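Local atomic coordinates of KP6 killer toxin subunit alpha (Ustilago maydis virus P6, PDB entry 4GVB), a protein that serves as the alpha subunit of a secreted viral killer toxin, recognising cellular receptors before the complex with the beta subunit brings about the death of sensitive fungal cells. Residues Asn59-His64 with Asn70-Arg75; Ala3-Ala6 with Ser11-Trp14; Ala33-His38 with Gly49-Ser54; Cys16-His21 with Ser63-Leu68. All blocks are in the same frame, centred on the assembly; numbering follows the deposited sequence.

Along the chain, interaction 2 closes first, tying helix 2-8 to the segment leading into strand 14-19. Interaction 4 then spans from strand 14-19 to helix 58-67, with interaction 3 nested inside it; interaction 1 begins on the helix segment where interaction 4 ends. Interactions 1 and 4 share helix 58-67 and reach neighbouring strands, about 5 Å apart centre to centre. Interaction 3 reaches the same antiparallel sheet, its centre about 11 Å from that of interaction 1, whereas the centres of interactions 2 and 4 are about 21 Å apart. In this small secreted subunit one disulfide closes a short local loop (interaction 2), those of interactions 3 and 4 join segments distant in sequence, and Cys-16 to Cys-74 links interactions 4 and 1.

Interaction 1. Residues Asn59-His64 with Asn70-Arg75; sequences NQFYSH and NNMSCR
Met-72 reaches from strand 71-76 to Phe-61 and Tyr-62 of helix 58-67, in a helix-on-sheet packing that holds a Met-aromatic contact. The sulfur interaction comes first: Met-72 SD lies 4.9 Å from the centroid of the Phe-61 ring and 84° off its normal, so the sulfur meets the ring edge and not its face. The touching atom is Phe-61 CD2, 3.6 Å from Met-72 SD. An extended start to the methionine, with CG anti to its backbone N (chi1 174°) and an equally anti chi2, carries SD out to this edge. The bend at chi3 (72°) then turns CE onto Tyr-62 CB.

Apolar packing makes up most of the rest. Met-72 CE sits 3.8 Å from Tyr-62 CB, and Met-72 CB approaches the edge of the tyrosine ring at CD1, 4.0 Å away. Phe-61 also packs on Thr-31 of helix 28-33, and Cys-74 is tied by a disulfide to Cys-16.

A water links the two segments: lying in the plane of the tyrosine ring, it is hydrogen-bonded to Tyr-62 OH at 3.1 Å and accepts a 2.8 Å hydrogen bond from Asn-71 ND2.

Interaction 2. Residues Ala3-Ala6 with Ser11-Trp14; sequences AFCA and SCKW
Phe-4 lays one corner of its ring against the side chain of Ser-11, with CD2 of Phe-4 3.6 Å from OG of Ser-11. The hydroxyl approaches obliquely. Both carbons at the roots of these side chains also meet, Phe-4 CB lying 4.0 Å from Ser-11 CB, which makes this a van der Waals contact at the exposed margin of the pairing.

Beside this margin, and buried, is the covalent link. Cys-5 SG and Cys-12 SG are bonded at 2.0 Å, and the CA atoms of Cys-5 and Cys-12 stand 5.0 Å apart. The two half-cystines start differently: SG of Cys-5 is anti to its own backbone N (chi1 -176°), pointing from the helix to the loop, while SG of Cys-12 lies beside its backbone N (chi1 -52°). Between them the disulfide torsion is 103°, in the right-handed sense and somewhat wider than a right angle.

The pairing closes a short loop, fixing helix 2-8 to the segment just before strand 14-19. Cys-12 further packs on Leu-52 of strand 50-53 and on Leu-77. Next along, Lys-13 and Trp-14 both pair with Phe-53 in a classic beta bulge.

No hydrogen bond passes between residues 3-6 and 11-14. Between these two segments the disulfide is therefore the strongest tie, with the packing of Phe-4 on Ser-11 added to it. The N-terminal helix has other contacts besides, among them Cys-5 against Phe-53, so the cystine is one of several restraints that place it beside the sheet.

Interaction 3. Residues Ala33-His38 with Gly49-Ser54; sequences AGCGDH and GHCLFS
Cys-35 and Cys-51 bring their backbones to 5.8 Å between CA atoms, one in the loop that follows helix 28-33 and the other in strand 50-53, with no hydrogen bond between the two segments. The motif is a buried disulfide that staples this loop to an inner strand of the four-stranded antiparallel sheet. Next to it, Gly-49 and His-50 both face Asp-45 in a G1 beta bulge, at the start of the strand.

The sulfurs of Cys-35 and Cys-51 are bonded at 2.0 Å with a disulfide torsion of 87°, close to the relaxed right angle and right-handed in sense. On both residues SG is anti to the backbone N, with chi1 of -154° in Cys-35 and -167° in Cys-51, which carries each sulfur away from its own backbone to the partner.

On the loop side, the backbone turns back just after the cystine: His-38 N donates to Cys-35 O at 3.0 Å. Ser-42 and Tyr-44 pack on Cys-35, and Phe-61 of helix 58-67 packs on Cys-51, so the sulfur bridge lies in the protein interior. The strand side is held by its sheet neighbours, Cys-51 pairing through its backbone with Cys-16 and Leu-52 with Tyr-43.

Within these two segments, Gly-34 O comes to 4.1 Å of Cys-51 SG, while Cys-35 CB and Cys-51 CB stand 3.7 Å apart.

Interaction 4. Residues Cys16-His21 with Ser63-Leu68; sequences CWCTAH and SHCSSL
Cys-18 SG comes obliquely to the imidazole of His-64, 5.1 Å from the ring centroid, which makes a loose sulfur-aromatic approach and not a stack. That imidazole also packs against Ala-33. The other flat group, the indole of Trp-17, starts away from helix 58-67 and stacks with the ring of His-50; Trp-17 takes part through its backbone carbon C, 4.1 Å from Cys-65 SG, not through the indole.

The substance of the contact is the disulfide between Cys-18 and Cys-65, whose SG atoms are bonded at 2.0 Å. The torsion about the bond is -85°, left-handed. In both residues the sulfur lies beside its own backbone N; for Cys-18 (chi1 -63°) this turns SG to meet the helix, and the CB atoms of Cys-18 and Cys-65 end 4.0 Å apart.

Strand 16-19 and helix 63-67 run nearly parallel, 11° between their directions, with axes approaching to 8.5 Å. The link thus ties the helix alongside an inner strand of the sheet. At the helix end His-64 O takes two donors, Leu-68 N at 3.3 Å and Ser-67 OG at 2.7 Å.

Beyond it the beta subunit begins: Leu-68 O is hydrogen-bonded to Ser-68 OG of the beta subunit chain, and His-21 meets His-69 of the beta subunit. An S-S torsion so near its relaxed value implies little strain in this bridge, whose two cysteines are buried close to the heterodimer interface.

Interaction 1. Residues Asn59-His64 with Asn70-Arg75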
loop_
_atom_site.group_PDB
_atom_site.type_symbol
_atom_site.label_atom_id
_atom_site.label_comp_id
_atom_site.label_asym_id
_atom_site.label_seq_id
_atom_site.Cartn_x
_atom_site.Cartn_y
_atom_site.Cartn_z
ATOM N N ASN A 59 -6.684 -10.029 -12.565
ATOM C CA ASN A 59 -6.508 -8.768 -13.276
ATOM C C ASN A 59 -6.825 -7.580 -12.386
ATOM O O ASN A 59 -6.066 -6.606 -12.333
ATOM C CB ASN A 59 -7.391 -8.718 -14.518
ATOM C CG ASN A 59 -6.927 -7.674 -15.513
ATOM O OD1 ASN A 59 -5.722 -7.526 -15.766
ATOM N ND2 ASN A 59 -7.876 -6.944 -16.085
ATOM N N GLN A 60 -7.972 -7.652 -11.715
ATOM C CA GLN A 60 -8.374 -6.627 -10.766
ATOM C C GLN A 60 -7.315 -6.460 -9.682
ATOM O O GLN A 60 -6.865 -5.348 -9.413
ATOM C CB GLN A 60 -9.728 -6.967 -10.122
ATOM C CG GLN A 60 -10.923 -6.933 -11.078
ATOM C CD GLN A 60 -11.123 -8.240 -11.870
ATOM O OE1 GLN A 60 -10.227 -9.079 -11.964
ATOM N NE2 GLN A 60 -12.313 -8.400 -12.439
ATOM N N PHE A 61 -6.913 -7.561 -9.050
ATOM C CA PHE A 61 -5.934 -7.470 -7.982
ATOM C C PHE A 61 -4.637 -6.854 -8.498
ATOM O O PHE A 61 -3.983 -6.048 -7.811
ATOM C CB PHE A 61 -5.682 -8.847 -7.356
ATOM C CG PHE A 61 -4.804 -8.793 -6.152
ATOM C CD1 PHE A 61 -5.281 -8.280 -4.964
ATOM C CD2 PHE A 61 -3.491 -9.244 -6.212
ATOM C CE1 PHE A 61 -4.478 -8.210 -3.848
ATOM C CE2 PHE A 61 -2.673 -9.159 -5.093
ATOM C CZ PHE A 61 -3.169 -8.653 -3.917
ATOM N N TYR A 62 -4.275 -7.215 -9.723
ATOM C CA TYR A 62 -3.072 -6.672 -10.340
ATOM C C TYR A 62 -3.122 -5.158 -10.429
ATOM O O TYR A 62 -2.101 -4.482 -10.263
ATOM C CB TYR A 62 -2.859 -7.231 -11.747
ATOM C CG TYR A 62 -1.678 -6.554 -12.437
ATOM C CD1 TYR A 62 -0.371 -6.911 -12.129
ATOM C CD2 TYR A 62 -1.877 -5.546 -13.370
ATOM C CE1 TYR A 62 0.711 -6.289 -12.756
ATOM C CE2 TYR A 62 -0.806 -4.918 -13.989
ATOM C CZ TYR A 62 0.478 -5.296 -13.676
ATOM O OH TYR A 62 1.532 -4.673 -14.295
ATOM N N SER A 63 -4.299 -4.622 -10.732
ATOM C CA SER A 63 -4.429 -3.183 -10.905
ATOM C C SER A 63 -4.153 -2.492 -9.585
ATOM O O SER A 63 -3.627 -1.381 -9.559
ATOM C CB SER A 63 -5.810 -2.797 -11.430
ATOM O OG SER A 63 -6.748 -2.720 -10.367
ATOM N N HIS A 64 -4.491 -3.155 -8.483
ATOM C CA HIS A 64 -4.200 -2.600 -7.170
ATOM C C HIS A 64 -2.695 -2.626 -6.886
ATOM O O HIS A 64 -2.105 -1.586 -6.566
ATOM C CB HIS A 64 -4.996 -3.303 -6.056
ATOM C CG HIS A 64 -4.610 -2.855 -4.682
ATOM N ND1 HIS A 64 -3.767 -3.586 -3.864
ATOM C CD2 HIS A 64 -4.933 -1.742 -3.984
ATOM C CE1 HIS A 64 -3.581 -2.933 -2.730
ATOM N NE2 HIS A 64 -4.284 -1.811 -2.776
ATOM N N ASN A 70 3.845 -1.672 -7.541
ATOM C CA ASN A 70 4.336 -3.006 -7.207
ATOM C C ASN A 70 4.100 -4.018 -8.322
ATOM O O ASN A 70 3.370 -3.760 -9.278
ATOM C CB ASN A 70 3.682 -3.529 -5.928
ATOM C CG ASN A 70 3.988 -2.682 -4.723
ATOM O OD1 ASN A 70 5.103 -2.190 -4.560
ATOM N ND2 ASN A 70 2.998 -2.509 -3.864
ATOM N N ASN A 71 4.726 -5.180 -8.183
ATOM C CA ASN A 71 4.417 -6.306 -9.056
ATOM C C ASN A 71 3.407 -7.227 -8.372
ATOM O O ASN A 71 2.991 -6.972 -7.235
ATOM C CB ASN A 71 5.689 -7.079 -9.412
ATOM C CG ASN A 71 6.694 -6.231 -10.202
ATOM O OD1 ASN A 71 7.897 -6.265 -9.935
ATOM N ND2 ASN A 71 6.197 -5.466 -11.175
ATOM N N MET A 72 3.001 -8.293 -9.057
ATOM C CA MET A 72 2.119 -9.272 -8.426
ATOM C C MET A 72 2.619 -10.693 -8.667
ATOM O O MET A 72 3.034 -11.030 -9.767
ATOM C CB MET A 72 0.700 -9.140 -8.966
ATOM C CG MET A 72 -0.238 -10.222 -8.453
ATOM S SD MET A 72 -1.845 -10.117 -9.253
ATOM C CE MET A 72 -1.456 -10.690 -10.905
ATOM N N SER A 73 2.592 -11.509 -7.620
ATOM C CA SER A 73 2.799 -12.942 -7.768
ATOM C C SER A 73 1.514 -13.694 -7.454
ATOM O O SER A 73 0.778 -13.332 -6.530
ATOM C CB SER A 73 3.913 -13.438 -6.851
ATOM O OG SER A 73 5.188 -13.056 -7.335
ATOM N N CYS A 74 1.260 -14.744 -8.229
ATOM C CA CYS A 74 0.102 -15.610 -8.017
ATOM C C CYS A 74 0.514 -17.080 -8.087
ATOM O O CYS A 74 1.354 -17.450 -8.899
ATOM C CB CYS A 74 -0.958 -15.349 -9.080
ATOM S SG CYS A 74 -1.836 -13.787 -8.906
ATOM N N ARG A 75 -0.084 -17.904 -7.230
ATOM C CA ARG A 75 0.013 -19.353 -7.346
ATOM C C ARG A 75 -1.373 -19.906 -7.690
ATOM O O ARG A 75 -2.389 -19.408 -7.204
ATOM C CB ARG A 75 0.509 -19.974 -6.034
ATOM C CG ARG A 75 1.854 -19.456 -5.536
ATOM C CD ARG A 75 3.022 -20.096 -6.291
ATOM N NE ARG A 75 4.304 -19.428 -6.036
ATOM C CZ ARG A 75 4.911 -18.602 -6.890
ATOM N NH1 ARG A 75 4.365 -18.332 -8.072
ATOM N NH2 ARG A 75 6.072 -18.042 -6.564
HETATM O O HOH W 1 4.041 -5.758 -12.887
#

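Interaction 2. Residues Ala3-Ala6 with Ser11-Trp14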
loop_
_atom_site.group_PDB
_atom_site.type_symbol
_atom_site.label_atom_id
_atom_site.label_comp_id
_atom_site.label_asym_id
_atom_site.label_seq_id
_atom_site.Cartn_x
_atom_site.Cartn_y
_atom_site.Cartn_z
ATOM N N ALA A 3 -18.186 -19.515 -1.984
ATOM C CA ALA A 3 -18.661 -19.596 -0.611
ATOM C C ALA A 3 -17.622 -20.233 0.284
ATOM O O ALA A 3 -17.328 -19.715 1.364
ATOM C CB ALA A 3 -19.947 -20.382 -0.553
ATOM N N PHE A 4 -17.080 -21.362 -0.167
ATOM C CA PHE A 4 -16.046 -22.058 0.592
ATOM C C PHE A 4 -14.810 -21.175 0.686
ATOM O O PHE A 4 -14.164 -21.115 1.722
ATOM C CB PHE A 4 -15.657 -23.359 -0.090
ATOM C CG PHE A 4 -16.784 -24.349 -0.208
ATOM C CD1 PHE A 4 -17.869 -24.298 0.637
ATOM C CD2 PHE A 4 -16.737 -25.336 -1.169
ATOM C CE1 PHE A 4 -18.903 -25.226 0.527
ATOM C CE2 PHE A 4 -17.765 -26.253 -1.291
ATOM C CZ PHE A 4 -18.846 -26.198 -0.450
ATOM N N CYS A 5 -14.473 -20.526 -0.424
ATOM C CA CYS A 5 -13.255 -19.715 -0.481
ATOM C C CYS A 5 -13.334 -18.440 0.370
ATOM O O CYS A 5 -12.511 -18.222 1.259
ATOM C CB CYS A 5 -12.894 -19.381 -1.923
ATOM S SG CYS A 5 -11.330 -18.464 -2.022
ATOM N N ALA A 6 -14.326 -17.596 0.105
ATOM C CA ALA A 6 -14.486 -16.367 0.886
ATOM C C ALA A 6 -14.755 -16.667 2.355
ATOM O O ALA A 6 -14.321 -15.935 3.257
ATOM C CB ALA A 6 -15.612 -15.500 0.277
ATOM N N SER A 11 -11.132 -24.355 -1.297
ATOM C CA SER A 11 -11.561 -24.431 -2.687
ATOM C C SER A 11 -11.328 -23.124 -3.437
ATOM O O SER A 11 -12.052 -22.812 -4.370
ATOM C CB SER A 11 -13.043 -24.828 -2.789
ATOM O OG SER A 11 -13.301 -26.010 -2.042
ATOM N N CYS A 12 -10.338 -22.351 -3.012
ATOM C CA CYS A 12 -9.897 -21.220 -3.807
ATOM C C CYS A 12 -9.109 -21.747 -4.999
ATOM O O CYS A 12 -8.694 -22.913 -5.016
ATOM C CB CYS A 12 -9.056 -20.255 -2.972
ATOM S SG CYS A 12 -9.851 -19.751 -1.436
ATOM N N LYS A 13 -8.927 -20.902 -6.005
ATOM C CA LYS A 13 -8.207 -21.299 -7.204
ATOM C C LYS A 13 -6.912 -20.518 -7.377
ATOM O O LYS A 13 -5.987 -20.974 -8.038
ATOM C CB LYS A 13 -9.105 -21.154 -8.432
ATOM C CG LYS A 13 -10.398 -21.943 -8.297
ATOM C CD LYS A 13 -11.203 -21.966 -9.587
ATOM C CE LYS A 13 -12.362 -22.953 -9.458
ATOM N NZ LYS A 13 -12.755 -23.574 -10.754
ATOM N N TRP A 14 -6.853 -19.341 -6.769
ATOM C CA TRP A 14 -5.693 -18.477 -6.902
ATOM C C TRP A 14 -5.276 -17.935 -5.542
ATOM O O TRP A 14 -6.115 -17.735 -4.651
ATOM C CB TRP A 14 -6.004 -17.320 -7.847
ATOM C CG TRP A 14 -6.419 -17.743 -9.220
ATOM C CD1 TRP A 14 -7.678 -17.701 -9.757
ATOM C CD2 TRP A 14 -5.566 -18.255 -10.240
ATOM N NE1 TRP A 14 -7.654 -18.162 -11.051
ATOM C CE2 TRP A 14 -6.366 -18.511 -11.370
ATOM C CE3 TRP A 14 -4.195 -18.525 -10.308
ATOM C CZ2 TRP A 14 -5.843 -19.023 -12.554
ATOM C CZ3 TRP A 14 -3.676 -19.039 -11.485
ATOM C CH2 TRP A 14 -4.499 -19.281 -12.592
#

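Interaction 3. Residues Ala33-His38 with Gly49-Ser54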
loop_
_atom_site.group_PDB
_atom_site.type_symbol
_atom_site.label_atom_id
_atom_site.label_comp_id
_atom_site.label_asym_id
_atom_site.label_seq_id
_atom_site.Cartn_x
_atom_site.Cartn_y
_atom_site.Cartn_z
ATOM N N ALA A 33 -4.687 -4.316 1.628
ATOM C CA ALA A 33 -5.508 -3.209 1.133
ATOM C C ALA A 33 -6.277 -3.532 -0.139
ATOM O O ALA A 33 -7.213 -2.807 -0.517
ATOM C CB ALA A 33 -4.636 -1.957 0.924
ATOM N N GLY A 34 -5.854 -4.597 -0.818
ATOM C CA GLY A 34 -6.499 -5.078 -2.024
ATOM C C GLY A 34 -7.273 -6.372 -1.819
ATOM O O GLY A 34 -7.620 -7.033 -2.782
ATOM N N CYS A 35 -7.587 -6.705 -0.574
ATOM C CA CYS A 35 -8.212 -7.996 -0.262
ATOM C C CYS A 35 -9.282 -7.920 0.836
ATOM O O CYS A 35 -9.466 -6.890 1.489
ATOM C CB CYS A 35 -7.131 -8.987 0.183
ATOM S SG CYS A 35 -7.572 -10.727 -0.127
ATOM N N GLY A 36 -9.986 -9.027 1.045
ATOM C CA GLY A 36 -10.857 -9.143 2.197
ATOM C C GLY A 36 -12.053 -8.246 2.035
ATOM O O GLY A 36 -12.777 -8.369 1.048
ATOM N N ASP A 37 -12.265 -7.353 2.999
ATOM C CA ASP A 37 -13.358 -6.387 2.909
ATOM C C ASP A 37 -13.264 -5.580 1.612
ATOM O O ASP A 37 -14.263 -5.040 1.131
ATOM C CB ASP A 37 -13.334 -5.411 4.091
ATOM C CG ASP A 37 -13.673 -6.071 5.426
ATOM O OD1 ASP A 37 -14.431 -7.066 5.446
ATOM O OD2 ASP A 37 -13.185 -5.566 6.462
ATOM N N HIS A 38 -12.063 -5.496 1.044
ATOM C CA HIS A 38 -11.827 -4.582 -0.078
ATOM C C HIS A 38 -12.072 -5.232 -1.418
ATOM O O HIS A 38 -12.128 -4.551 -2.443
ATOM C CB HIS A 38 -10.400 -4.027 -0.026
ATOM C CG HIS A 38 -10.061 -3.374 1.275
ATOM N ND1 HIS A 38 -10.647 -2.199 1.691
ATOM C CD2 HIS A 38 -9.208 -3.738 2.260
ATOM C CE1 HIS A 38 -10.165 -1.864 2.874
ATOM N NE2 HIS A 38 -9.286 -2.779 3.237
ATOM N N GLY A 49 -0.257 -13.369 4.672
ATOM C CA GLY A 49 -0.464 -12.095 4.011
ATOM C C GLY A 49 -0.736 -12.220 2.519
ATOM O O GLY A 49 -0.218 -11.422 1.743
ATOM N N HIS A 50 -1.541 -13.213 2.127
ATOM C CA HIS A 50 -1.888 -13.457 0.719
ATOM C C HIS A 50 -3.387 -13.272 0.475
ATOM O O HIS A 50 -4.185 -13.327 1.421
ATOM C CB HIS A 50 -1.479 -14.869 0.283
ATOM C CG HIS A 50 -0.007 -15.115 0.335
ATOM N ND1 HIS A 50 0.534 -16.383 0.384
ATOM C CD2 HIS A 50 1.042 -14.259 0.347
ATOM C CE1 HIS A 50 1.852 -16.294 0.414
ATOM N NE2 HIS A 50 2.186 -15.016 0.393
ATOM N N CYS A 51 -3.758 -13.044 -0.785
ATOM C CA CYS A 51 -5.162 -12.865 -1.157
ATOM C C CYS A 51 -5.646 -14.014 -2.024
ATOM O O CYS A 51 -5.108 -14.257 -3.102
ATOM C CB CYS A 51 -5.400 -11.547 -1.906
ATOM S SG CYS A 51 -7.166 -11.084 -2.076
ATOM N N LEU A 52 -6.690 -14.687 -1.552
ATOM C CA LEU A 52 -7.213 -15.866 -2.221
ATOM C C LEU A 52 -8.582 -15.586 -2.831
ATOM O O LEU A 52 -9.344 -14.771 -2.319
ATOM C CB LEU A 52 -7.256 -17.051 -1.245
ATOM C CG LEU A 52 -5.879 -17.631 -0.907
ATOM C CD1 LEU A 52 -5.130 -16.729 0.039
ATOM C CD2 LEU A 52 -5.985 -19.035 -0.301
ATOM N N PHE A 53 -8.865 -16.237 -3.954
ATOM C CA PHE A 53 -10.175 -16.182 -4.565
ATOM C C PHE A 53 -10.441 -17.358 -5.516
ATOM O O PHE A 53 -9.513 -18.000 -6.043
ATOM C CB PHE A 53 -10.456 -14.828 -5.268
ATOM C CG PHE A 53 -9.239 -14.179 -5.872
ATOM C CD1 PHE A 53 -8.710 -14.630 -7.080
ATOM C CD2 PHE A 53 -8.621 -13.106 -5.232
ATOM C CE1 PHE A 53 -7.574 -14.029 -7.628
ATOM C CE2 PHE A 53 -7.486 -12.492 -5.779
ATOM C CZ PHE A 53 -6.961 -12.960 -6.969
ATOM N N SER A 54 -11.721 -17.627 -5.727
ATOM C CA SER A 54 -12.134 -18.703 -6.620
ATOM C C SER A 54 -12.340 -18.132 -8.016
ATOM O O SER A 54 -11.746 -18.595 -8.985
ATOM C CB SER A 54 -13.422 -19.373 -6.101
ATOM O OG SER A 54 -13.891 -20.345 -7.019
#

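Interaction 4. Residues Cys16-His21 with Ser63-Leu68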
loop_
_atom_site.group_PDB
_atom_site.type_symbol
_atom_site.label_atom_id
_atom_site.label_comp_id
_atom_site.label_asym_id
_atom_site.label_seq_id
_atom_site.Cartn_x
_atom_site.Cartn_y
_atom_site.Cartn_z
ATOM N N CYS A 16 -2.712 -14.822 -4.418
ATOM C CA CYS A 16 -1.894 -13.758 -5.012
ATOM C C CYS A 16 -1.419 -12.751 -3.973
ATOM O O CYS A 16 -2.010 -12.631 -2.907
ATOM C CB CYS A 16 -2.694 -13.008 -6.087
ATOM S SG CYS A 16 -3.271 -13.969 -7.486
ATOM N N TRP A 17 -0.343 -12.032 -4.292
ATOM C CA TRP A 17 0.168 -10.989 -3.405
ATOM C C TRP A 17 0.968 -9.923 -4.143
ATOM O O TRP A 17 1.529 -10.168 -5.216
ATOM C CB TRP A 17 1.005 -11.574 -2.258
ATOM C CG TRP A 17 2.217 -12.352 -2.681
ATOM C CD1 TRP A 17 3.507 -11.890 -2.785
ATOM C CD2 TRP A 17 2.260 -13.741 -3.034
ATOM N NE1 TRP A 17 4.336 -12.904 -3.201
ATOM C CE2 TRP A 17 3.598 -14.051 -3.353
ATOM C CE3 TRP A 17 1.293 -14.747 -3.121
ATOM C CZ2 TRP A 17 3.993 -15.328 -3.745
ATOM C CZ3 TRP A 17 1.689 -16.013 -3.517
ATOM C CH2 TRP A 17 3.024 -16.290 -3.828
ATOM N N CYS A 18 1.031 -8.737 -3.543
ATOM C CA CYS A 18 1.852 -7.656 -4.074
ATOM C C CYS A 18 3.327 -7.891 -3.730
ATOM O O CYS A 18 3.637 -8.366 -2.651
ATOM C CB CYS A 18 1.391 -6.314 -3.499
ATOM S SG CYS A 18 -0.301 -5.867 -3.951
ATOM N N THR A 19 4.220 -7.554 -4.658
ATOM C CA THR A 19 5.657 -7.685 -4.430
ATOM C C THR A 19 6.415 -6.397 -4.729
ATOM O O THR A 19 6.119 -5.699 -5.687
ATOM C CB THR A 19 6.269 -8.836 -5.250
ATOM O OG1 THR A 19 6.086 -8.590 -6.648
ATOM C CG2 THR A 19 5.615 -10.155 -4.881
ATOM N N ALA A 20 7.380 -6.075 -3.883
ATOM C CA ALA A 20 8.226 -4.907 -4.103
ATOM C C ALA A 20 9.061 -5.130 -5.350
ATOM O O ALA A 20 9.642 -6.204 -5.529
ATOM C CB ALA A 20 9.110 -4.685 -2.917
ATOM N N HIS A 21 9.108 -4.143 -6.237
ATOM C CA HIS A 21 9.965 -4.280 -7.407
ATOM C C HIS A 21 11.433 -4.413 -6.958
ATOM O O HIS A 21 11.798 -3.966 -5.871
ATOM C CB HIS A 21 9.753 -3.131 -8.403
ATOM C CG HIS A 21 10.383 -1.834 -7.993
ATOM N ND1 HIS A 21 9.694 -0.638 -8.001
ATOM C CD2 HIS A 21 11.642 -1.540 -7.589
ATOM C CE1 HIS A 21 10.502 0.337 -7.611
ATOM N NE2 HIS A 21 11.689 -0.184 -7.353
ATOM N N SER A 63 -4.299 -4.622 -10.732
ATOM C CA SER A 63 -4.429 -3.183 -10.905
ATOM C C SER A 63 -4.153 -2.492 -9.585
ATOM O O SER A 63 -3.627 -1.381 -9.559
ATOM C CB SER A 63 -5.810 -2.797 -11.430
ATOM O OG SER A 63 -6.748 -2.720 -10.367
ATOM N N HIS A 64 -4.491 -3.155 -8.483
ATOM C CA HIS A 64 -4.200 -2.600 -7.170
ATOM C C HIS A 64 -2.695 -2.626 -6.886
ATOM O O HIS A 64 -2.105 -1.586 -6.566
ATOM C CB HIS A 64 -4.996 -3.303 -6.056
ATOM C CG HIS A 64 -4.610 -2.855 -4.682
ATOM N ND1 HIS A 64 -3.767 -3.586 -3.864
ATOM C CD2 HIS A 64 -4.933 -1.742 -3.984
ATOM C CE1 HIS A 64 -3.581 -2.933 -2.730
ATOM N NE2 HIS A 64 -4.284 -1.811 -2.776
ATOM N N CYS A 65 -2.065 -3.797 -7.006
ATOM C CA CYS A 65 -0.619 -3.876 -6.769
ATOM C C CYS A 65 0.099 -2.874 -7.654
ATOM O O CYS A 65 0.995 -2.163 -7.192
ATOM C CB CYS A 65 -0.075 -5.283 -7.038
ATOM S SG CYS A 65 -0.649 -6.502 -5.841
ATOM N N SER A 66 -0.302 -2.822 -8.921
ATOM C CA SER A 66 0.310 -1.925 -9.896
ATOM C C SER A 66 0.082 -0.436 -9.597
ATOM O O SER A 66 0.962 0.397 -9.867
ATOM C CB SER A 66 -0.179 -2.268 -11.304
ATOM O OG SER A 66 0.243 -1.286 -12.234
ATOM N N SER A 67 -1.084 -0.100 -9.044
ATOM C CA SER A 67 -1.367 1.284 -8.645
ATOM C C SER A 67 -0.390 1.765 -7.569
ATOM O O SER A 67 -0.111 2.976 -7.441
ATOM C CB SER A 67 -2.812 1.438 -8.147
ATOM O OG SER A 67 -2.999 0.937 -6.818
ATOM N N LEU A 68 0.136 0.811 -6.803
ATOM C CA LEU A 68 1.091 1.099 -5.731
ATOM C C LEU A 68 2.545 0.886 -6.160
ATOM O O LEU A 68 3.431 0.761 -5.319
ATOM C CB LEU A 68 0.786 0.245 -4.492
ATOM C CG LEU A 68 -0.502 0.596 -3.752
ATOM C CD1 LEU A 68 -0.756 -0.414 -2.634
ATOM C CD2 LEU A 68 -0.438 2.025 -3.212
#